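Local atomic coordinates of putative methylthioribose-1-phosphate isomerase (Archaeoglobus fulgidus, PDB entry 1T5O), a protein that probably catalyses the interconversion of 5-methylthioribose 1-phosphate and 5-methylthioribulose 1-phosphate, an isomerisation in methionine biosynthesis. Residues 58-64 with 76-81; 142-146 with 227-231; 251-255 with 312-316. All blocks are in the same frame, centred on the assembly; numbering follows the deposited sequence.

Contact 1: 58-64 with 76-81; sequences IALAARE and HLKKAA
Two helices joined by a short connection, 47-61 and 70-85, form a helical pair in the part of the chain rich in helices, and I58, A61, A62 and E64 of segment 58-64 meet H76, L77, A80 and A81 in the second. Alanines suit the middle of this interface because a methyl group lets two backbones come near: A61 CB and A80 CB are 3.4 Å apart, tighter than usual for two carbons. L77 packs beside them. Its CG is turned away from its own carbonyl carbon (chi1 -64°), and CD2 reaches A62 CB at 3.6 Å and A61 CB at 3.9 Å. I58 adds a longer side chain, whose CD1 ends 3.8 Å from A81 CB. The polar margin belongs to H76. With CG anti to the backbone N (chi1 176°), the ring is carried across to E64, where H76 NE2 donates to E64 OE1 at 3.2 Å. The oxygen lies in the ring plane, while the carboxylate stands almost perpendicular to the ring, 84° away. E64 OE2 is held separately by the backbone N of V32, so both carboxylate oxygens have partners. Helix 92-105 covers the pair through A101, which meets I58, and through I98 and L102, which meet A81; L102 also touches L77, and helix 111-141 adds V114 against L77.

Contact 2: 142-146 with 227-231; sequences ELLED and DKVIV
K228 and E145 supply the charged part of this contact. The ammonium NZ of K228 lies 2.7 Å from E145 OE1 and donates to it in a salt bridge, meeting the oxygen nearly along its C-O bond. The two side chains meet roughly perpendicular, and E145 bends at chi2 (74°), which folds its carboxylate back toward the lysine. D148 OD1 forms a second salt bridge with the same NZ and also accepts a hydrogen bond from the backbone N of E145, so one aspartate probably helps to fix both partners. Lysine suits this partly exposed strand start because its long aliphatic part can run over apolar neighbours before the charge emerges among carboxylates.

Strand 228-231 is a central strand of the mostly parallel, Rossmann-like sheet, next to strand 149-152, and the loop 142-146 is the connection that leads from helix 111-141 into that neighbouring strand. The contact therefore sets this loop beside the start of a strand one place further across the sheet.

The apolar part lies deeper. L144 and K228 run antiparallel alongside each other, with L144 CD1 4.1 Å from K228 CG. L144 and I230 instead approach tip to tip, I230 CD1 standing 4.1 Å from L144 CD1 and CD2. Branched aliphatic residues fit this buried place against helix 167-176, where V170 touches both L144 and I230.

Contact 3: 251-255 with 312-316; sequences SVVAK and TPLEN
N316, which follows E315, projects its side chain against S251 and K255 of helix 247-256. Its CB rests 3.9 Å from S251 CB. From there CG turns away from its own carbonyl carbon (chi1 -70°), which brings the amide up to S251. ND2 donates to S251 OG at 3.1 Å, in the amide plane and almost straight at 174°, while V252 CG2 lies alongside; OD1 comes no closer than 3.8 Å to K255 NZ. The small hydroxyl of S251 suits the site because it accepts from N316 and also bonds to Y248 O, while T312 CG2 packs 3.4 Å from it. K255, curled at three successive torsions, donates from NZ to E315 O at 2.8 Å, with a longer salt bridge to E315 OE2. A water donates to both S251 O and N316 O. A leucine in place of N316 would probably leave S251 OG without the amide donor and set an apolar group beside the K255 ammonium. The contact thus ties helix 247-256 to the turn after strand 309-313 mainly by polar bonds: the amide N-H is taken by a hydroxyl, and the E315, S251 and N316 carbonyls are met by the ammonium and a water.

In the fold
The three contacts follow one another along the chain without interleaving. Contact 1 lies in the helical part, its centre about 43 Å from that of contact 2 and about 44 Å from that of contact 3, on the opposite side of the chain's centre. Helix 111-141 spans part of this distance: it packs on contact 1 and leads into the loop of contact 2. Contacts 2 and 3 have centres about 16 Å apart and touch where V229 of strand 228-231 meets A254 of helix 247-256, so that helix covers the central sheet while also holding the turn after strand 309-313. Contact 3 also lies near the predicted substrate-binding N243 and, through V252, at the interface with the second subunit.

Contact 1: 58-64 with 76-81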
loop_
_atom_site.group_PDB
_atom_site.type_symbol
_atom_site.label_atom_id
_atom_site.label_comp_id
_atom_site.label_asym_id
_atom_site.label_seq_id
_atom_site.Cartn_x
_atom_site.Cartn_y
_atom_site.Cartn_z
ATOM N N ILE A 58 8.462 -3.099 -36.439
ATOM C CA ILE A 58 9.070 -2.883 -37.753
ATOM C C ILE A 58 8.721 -4.039 -38.696
ATOM O O ILE A 58 8.454 -3.816 -39.876
ATOM C CB ILE A 58 10.626 -2.755 -37.630
ATOM C CG1 ILE A 58 10.988 -1.560 -36.734
ATOM C CG2 ILE A 58 11.276 -2.659 -39.013
ATOM C CD1 ILE A 58 10.350 -0.212 -37.133
ATOM N N ALA A 59 8.730 -5.273 -38.184
ATOM C CA ALA A 59 8.379 -6.427 -39.010
ATOM C C ALA A 59 6.910 -6.275 -39.397
ATOM O O ALA A 59 6.495 -6.586 -40.519
ATOM C CB ALA A 59 8.586 -7.718 -38.240
ATOM N N LEU A 60 6.123 -5.780 -38.453
ATOM C CA LEU A 60 4.709 -5.561 -38.686
ATOM C C LEU A 60 4.523 -4.459 -39.733
ATOM O O LEU A 60 3.833 -4.642 -40.727
ATOM C CB LEU A 60 4.013 -5.165 -37.376
ATOM C CG LEU A 60 2.513 -4.834 -37.429
ATOM C CD1 LEU A 60 1.742 -5.969 -38.115
ATOM C CD2 LEU A 60 1.993 -4.614 -36.017
ATOM N N ALA A 61 5.138 -3.313 -39.506
ATOM C CA ALA A 61 5.011 -2.197 -40.438
ATOM C C ALA A 61 5.378 -2.579 -41.874
ATOM O O ALA A 61 4.814 -2.035 -42.832
ATOM C CB ALA A 61 5.874 -1.046 -39.977
ATOM N N ALA A 62 6.325 -3.503 -42.023
ATOM C CA ALA A 62 6.774 -3.938 -43.342
ATOM C C ALA A 62 5.851 -4.969 -43.973
ATOM O O ALA A 62 6.012 -5.311 -45.146
ATOM C CB ALA A 62 8.194 -4.508 -43.255
ATOM N N ARG A 63 4.899 -5.470 -43.194
ATOM C CA ARG A 63 3.963 -6.471 -43.687
ATOM C C ARG A 63 2.543 -5.913 -43.731
ATOM O O ARG A 63 1.681 -6.442 -44.434
ATOM C CB ARG A 63 4.012 -7.720 -42.794
ATOM C CG ARG A 63 5.307 -8.521 -42.899
ATOM C CD ARG A 63 5.385 -9.616 -41.838
ATOM N NE ARG A 63 6.445 -10.582 -42.124
ATOM C CZ ARG A 63 7.744 -10.294 -42.145
ATOM N NH1 ARG A 63 8.164 -9.058 -41.888
ATOM N NH2 ARG A 63 8.625 -11.240 -42.446
ATOM N N GLU A 64 2.319 -4.838 -42.980
ATOM C CA GLU A 64 1.023 -4.169 -42.895
ATOM C C GLU A 64 0.224 -4.411 -44.173
ATOM O O GLU A 64 -0.781 -5.128 -44.159
ATOM C CB GLU A 64 1.246 -2.675 -42.681
ATOM C CG GLU A 64 0.410 -2.070 -41.570
ATOM C CD GLU A 64 1.244 -1.268 -40.580
ATOM O OE1 GLU A 64 2.046 -0.408 -41.018
ATOM O OE2 GLU A 64 1.092 -1.494 -39.360
ATOM N N HIS A 76 8.527 3.869 -45.739
ATOM C CA HIS A 76 7.445 3.582 -44.799
ATOM C C HIS A 76 8.001 3.113 -43.445
ATOM O O HIS A 76 7.523 3.529 -42.388
ATOM C CB HIS A 76 6.518 2.502 -45.373
ATOM C CG HIS A 76 5.436 2.067 -44.432
ATOM N ND1 HIS A 76 4.377 2.878 -44.081
ATOM C CD2 HIS A 76 5.254 0.903 -43.760
ATOM C CE1 HIS A 76 3.589 2.236 -43.237
ATOM N NE2 HIS A 76 4.098 1.035 -43.026
ATOM N N LEU A 77 9.011 2.250 -43.478
ATOM C CA LEU A 77 9.592 1.752 -42.238
ATOM C C LEU A 77 10.181 2.879 -41.385
ATOM O O LEU A 77 10.006 2.896 -40.162
ATOM C CB LEU A 77 10.663 0.703 -42.533
ATOM C CG LEU A 77 10.149 -0.571 -43.203
ATOM C CD1 LEU A 77 11.264 -1.596 -43.254
ATOM C CD2 LEU A 77 8.951 -1.130 -42.436
ATOM N N LYS A 78 10.871 3.823 -42.019
ATOM C CA LYS A 78 11.465 4.926 -41.274
ATOM C C LYS A 78 10.359 5.740 -40.598
ATOM O O LYS A 78 10.519 6.239 -39.479
ATOM C CB LYS A 78 12.296 5.803 -42.216
ATOM C CG LYS A 78 13.511 5.090 -42.804
ATOM C CD LYS A 78 14.265 5.962 -43.810
ATOM C CE LYS A 78 15.461 5.224 -44.388
ATOM N NZ LYS A 78 16.228 6.039 -45.380
ATOM N N LYS A 79 9.226 5.850 -41.281
ATOM C CA LYS A 79 8.089 6.588 -40.753
ATOM C C LYS A 79 7.479 5.828 -39.574
ATOM O O LYS A 79 7.201 6.415 -38.523
ATOM C CB LYS A 79 7.033 6.802 -41.849
ATOM C CG LYS A 79 7.440 7.787 -42.965
ATOM C CD LYS A 79 6.275 8.058 -43.961
ATOM C CE LYS A 79 5.847 6.789 -44.710
ATOM N NZ LYS A 79 4.749 6.996 -45.710
ATOM N N ALA A 80 7.279 4.523 -39.754
ATOM C CA ALA A 80 6.711 3.679 -38.708
ATOM C C ALA A 80 7.627 3.668 -37.479
ATOM O O ALA A 80 7.149 3.733 -36.344
ATOM C CB ALA A 80 6.506 2.258 -39.234
ATOM N N ALA A 81 8.938 3.591 -37.715
ATOM C CA ALA A 81 9.927 3.590 -36.642
ATOM C C ALA A 81 9.774 4.874 -35.835
ATOM O O ALA A 81 9.796 4.852 -34.606
ATOM C CB ALA A 81 11.323 3.510 -37.229
#

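Contact 2: 142-146 with 227-231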
loop_
_atom_site.group_PDB
_atom_site.type_symbol
_atom_site.label_atom_id
_atom_site.label_comp_id
_atom_site.label_asym_id
_atom_site.label_seq_id
_atom_site.Cartn_x
_atom_site.Cartn_y
_atom_site.Cartn_z
ATOM N N GLU A 142 21.478 -20.399 -7.729
ATOM C CA GLU A 142 22.513 -20.832 -6.805
ATOM C C GLU A 142 22.401 -20.119 -5.448
ATOM O O GLU A 142 23.007 -20.568 -4.460
ATOM C CB GLU A 142 23.912 -20.578 -7.403
ATOM C CG GLU A 142 24.273 -21.513 -8.581
ATOM C CD GLU A 142 24.034 -22.985 -8.238
ATOM O OE1 GLU A 142 24.756 -23.512 -7.365
ATOM O OE2 GLU A 142 23.109 -23.606 -8.816
ATOM N N LEU A 143 21.642 -19.017 -5.404
ATOM C CA LEU A 143 21.435 -18.244 -4.159
ATOM C C LEU A 143 20.169 -18.686 -3.423
ATOM O O LEU A 143 19.813 -18.160 -2.372
ATOM C CB LEU A 143 21.304 -16.749 -4.471
ATOM C CG LEU A 143 22.471 -16.162 -5.245
ATOM C CD1 LEU A 143 22.129 -14.723 -5.649
ATOM C CD2 LEU A 143 23.724 -16.227 -4.426
ATOM N N LEU A 144 19.476 -19.647 -3.993
ATOM C CA LEU A 144 18.255 -20.118 -3.392
ATOM C C LEU A 144 18.460 -21.559 -2.912
ATOM O O LEU A 144 19.113 -22.367 -3.589
ATOM C CB LEU A 144 17.141 -20.035 -4.443
ATOM C CG LEU A 144 16.019 -19.000 -4.293
ATOM C CD1 LEU A 144 16.459 -17.793 -3.513
ATOM C CD2 LEU A 144 15.480 -18.652 -5.674
ATOM N N GLU A 145 17.895 -21.864 -1.749
ATOM C CA GLU A 145 17.983 -23.188 -1.155
ATOM C C GLU A 145 16.593 -23.829 -1.046
ATOM O O GLU A 145 15.550 -23.152 -1.018
ATOM C CB GLU A 145 18.648 -23.103 0.229
ATOM C CG GLU A 145 20.181 -22.799 0.203
ATOM C CD GLU A 145 20.533 -21.338 -0.162
ATOM O OE1 GLU A 145 20.035 -20.434 0.519
ATOM O OE2 GLU A 145 21.310 -21.089 -1.119
ATOM N N ASP A 146 16.577 -25.154 -1.006
ATOM C CA ASP A 146 15.312 -25.879 -0.903
ATOM C C ASP A 146 14.551 -25.373 0.329
ATOM O O ASP A 146 15.135 -25.234 1.402
ATOM C CB ASP A 146 15.607 -27.385 -0.801
ATOM C CG ASP A 146 14.341 -28.231 -0.752
ATOM O OD1 ASP A 146 13.426 -28.035 -1.587
ATOM O OD2 ASP A 146 14.270 -29.110 0.127
ATOM N N ASP A 227 12.961 -15.690 3.727
ATOM C CA ASP A 227 14.372 -16.097 3.686
ATOM C C ASP A 227 15.181 -15.152 2.805
ATOM O O ASP A 227 16.337 -14.881 3.074
ATOM C CB ASP A 227 14.497 -17.529 3.148
ATOM C CG ASP A 227 13.859 -18.535 4.070
ATOM O OD1 ASP A 227 14.357 -18.695 5.197
ATOM O OD2 ASP A 227 12.846 -19.132 3.690
ATOM N N LYS A 228 14.577 -14.639 1.742
ATOM C CA LYS A 228 15.327 -13.743 0.881
ATOM C C LYS A 228 14.368 -12.862 0.122
ATOM O O LYS A 228 13.193 -13.179 -0.023
ATOM C CB LYS A 228 16.162 -14.519 -0.166
ATOM C CG LYS A 228 16.515 -15.982 0.148
ATOM C CD LYS A 228 18.018 -16.156 -0.003
ATOM C CE LYS A 228 18.435 -17.594 -0.156
ATOM N NZ LYS A 228 18.602 -18.248 1.111
ATOM N N VAL A 229 14.894 -11.748 -0.364
ATOM C CA VAL A 229 14.105 -10.834 -1.165
ATOM C C VAL A 229 14.756 -10.805 -2.545
ATOM O O VAL A 229 15.981 -10.750 -2.642
ATOM C CB VAL A 229 14.151 -9.377 -0.609
ATOM C CG1 VAL A 229 13.340 -8.469 -1.517
ATOM C CG2 VAL A 229 13.599 -9.317 0.827
ATOM N N ILE A 230 13.955 -10.866 -3.603
ATOM C CA ILE A 230 14.512 -10.731 -4.957
ATOM C C ILE A 230 13.587 -9.803 -5.743
ATOM O O ILE A 230 12.387 -10.056 -5.866
ATOM C CB ILE A 230 14.637 -12.082 -5.758
ATOM C CG1 ILE A 230 15.413 -13.137 -4.958
ATOM C CG2 ILE A 230 15.420 -11.814 -7.067
ATOM C CD1 ILE A 230 15.578 -14.509 -5.718
ATOM N N VAL A 231 14.146 -8.706 -6.234
ATOM C CA VAL A 231 13.367 -7.755 -7.012
ATOM C C VAL A 231 14.085 -7.510 -8.335
ATOM O O VAL A 231 15.227 -7.949 -8.544
ATOM C CB VAL A 231 13.202 -6.385 -6.283
ATOM C CG1 VAL A 231 12.404 -6.580 -4.986
ATOM C CG2 VAL A 231 14.571 -5.753 -6.015
#

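Contact 3: 251-255 with 312-316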
loop_
_atom_site.group_PDB
_atom_site.type_symbol
_atom_site.label_atom_id
_atom_site.label_comp_id
_atom_site.label_asym_id
_atom_site.label_seq_id
_atom_site.Cartn_x
_atom_site.Cartn_y
_atom_site.Cartn_z
ATOM N N SER A 251 13.724 -2.638 0.976
ATOM C CA SER A 251 15.155 -2.812 1.237
ATOM C C SER A 251 15.563 -2.370 2.656
ATOM O O SER A 251 16.495 -2.931 3.242
ATOM C CB SER A 251 16.002 -2.069 0.181
ATOM O OG SER A 251 16.243 -0.706 0.545
ATOM N N VAL A 252 14.868 -1.386 3.216
ATOM C CA VAL A 252 15.224 -0.898 4.541
ATOM C C VAL A 252 14.833 -1.936 5.603
ATOM O O VAL A 252 15.609 -2.212 6.513
ATOM C CB VAL A 252 14.526 0.463 4.847
ATOM C CG1 VAL A 252 14.717 0.867 6.347
ATOM C CG2 VAL A 252 15.130 1.553 3.967
ATOM N N VAL A 253 13.639 -2.511 5.469
ATOM C CA VAL A 253 13.163 -3.507 6.423
ATOM C C VAL A 253 14.054 -4.755 6.331
ATOM O O VAL A 253 14.491 -5.299 7.352
ATOM C CB VAL A 253 11.676 -3.846 6.142
ATOM C CG1 VAL A 253 11.164 -4.889 7.155
ATOM C CG2 VAL A 253 10.836 -2.570 6.260
ATOM N N ALA A 254 14.359 -5.191 5.109
ATOM C CA ALA A 254 15.210 -6.355 4.928
ATOM C C ALA A 254 16.601 -6.133 5.544
ATOM O O ALA A 254 17.140 -7.013 6.202
ATOM C CB ALA A 254 15.336 -6.699 3.432
ATOM N N LYS A 255 17.180 -4.968 5.318
ATOM C CA LYS A 255 18.503 -4.655 5.863
ATOM C C LYS A 255 18.477 -4.736 7.410
ATOM O O LYS A 255 19.337 -5.355 8.029
ATOM C CB LYS A 255 18.924 -3.251 5.386
ATOM C CG LYS A 255 20.170 -2.693 6.046
ATOM C CD LYS A 255 21.259 -3.752 6.122
ATOM C CE LYS A 255 21.796 -4.083 4.759
ATOM N NZ LYS A 255 22.799 -3.060 4.416
ATOM N N THR A 312 17.190 2.665 -4.390
ATOM C CA THR A 312 17.609 1.821 -3.278
ATOM C C THR A 312 19.146 1.919 -3.281
ATOM O O THR A 312 19.784 1.571 -4.285
ATOM C CB THR A 312 17.195 0.322 -3.498
ATOM O OG1 THR A 312 15.770 0.182 -3.405
ATOM C CG2 THR A 312 17.855 -0.572 -2.470
ATOM N N PRO A 313 19.756 2.402 -2.178
ATOM C CA PRO A 313 21.223 2.500 -2.152
ATOM C C PRO A 313 21.837 1.105 -2.288
ATOM O O PRO A 313 21.296 0.120 -1.754
ATOM C CB PRO A 313 21.510 3.147 -0.794
ATOM C CG PRO A 313 20.339 2.687 0.076
ATOM C CD PRO A 313 19.164 2.764 -0.870
ATOM N N LEU A 314 22.971 1.010 -2.985
ATOM C CA LEU A 314 23.600 -0.293 -3.180
ATOM C C LEU A 314 24.057 -0.912 -1.864
ATOM O O LEU A 314 24.314 -2.113 -1.798
ATOM C CB LEU A 314 24.766 -0.182 -4.168
ATOM C CG LEU A 314 24.233 0.019 -5.590
ATOM C CD1 LEU A 314 25.411 0.250 -6.540
ATOM C CD2 LEU A 314 23.403 -1.202 -6.019
ATOM N N GLU A 315 24.149 -0.088 -0.820
ATOM C CA GLU A 315 24.539 -0.578 0.495
ATOM C C GLU A 315 23.460 -1.544 1.023
ATOM O O GLU A 315 23.718 -2.360 1.907
ATOM C CB GLU A 315 24.707 0.599 1.477
ATOM C CG GLU A 315 25.819 0.385 2.500
ATOM C CD GLU A 315 25.281 0.041 3.873
ATOM O OE1 GLU A 315 24.443 0.833 4.376
ATOM O OE2 GLU A 315 25.693 -1.001 4.451
ATOM N N ASN A 316 22.243 -1.438 0.496
ATOM C CA ASN A 316 21.141 -2.315 0.909
ATOM C C ASN A 316 20.942 -3.482 -0.069
ATOM O O ASN A 316 19.926 -4.175 -0.014
ATOM C CB ASN A 316 19.822 -1.532 0.979
ATOM C CG ASN A 316 19.776 -0.536 2.130
ATOM O OD1 ASN A 316 20.788 -0.262 2.771
ATOM N ND2 ASN A 316 18.583 0.033 2.382
HETATM O O HOH W 1 18.341 -4.774 2.123
#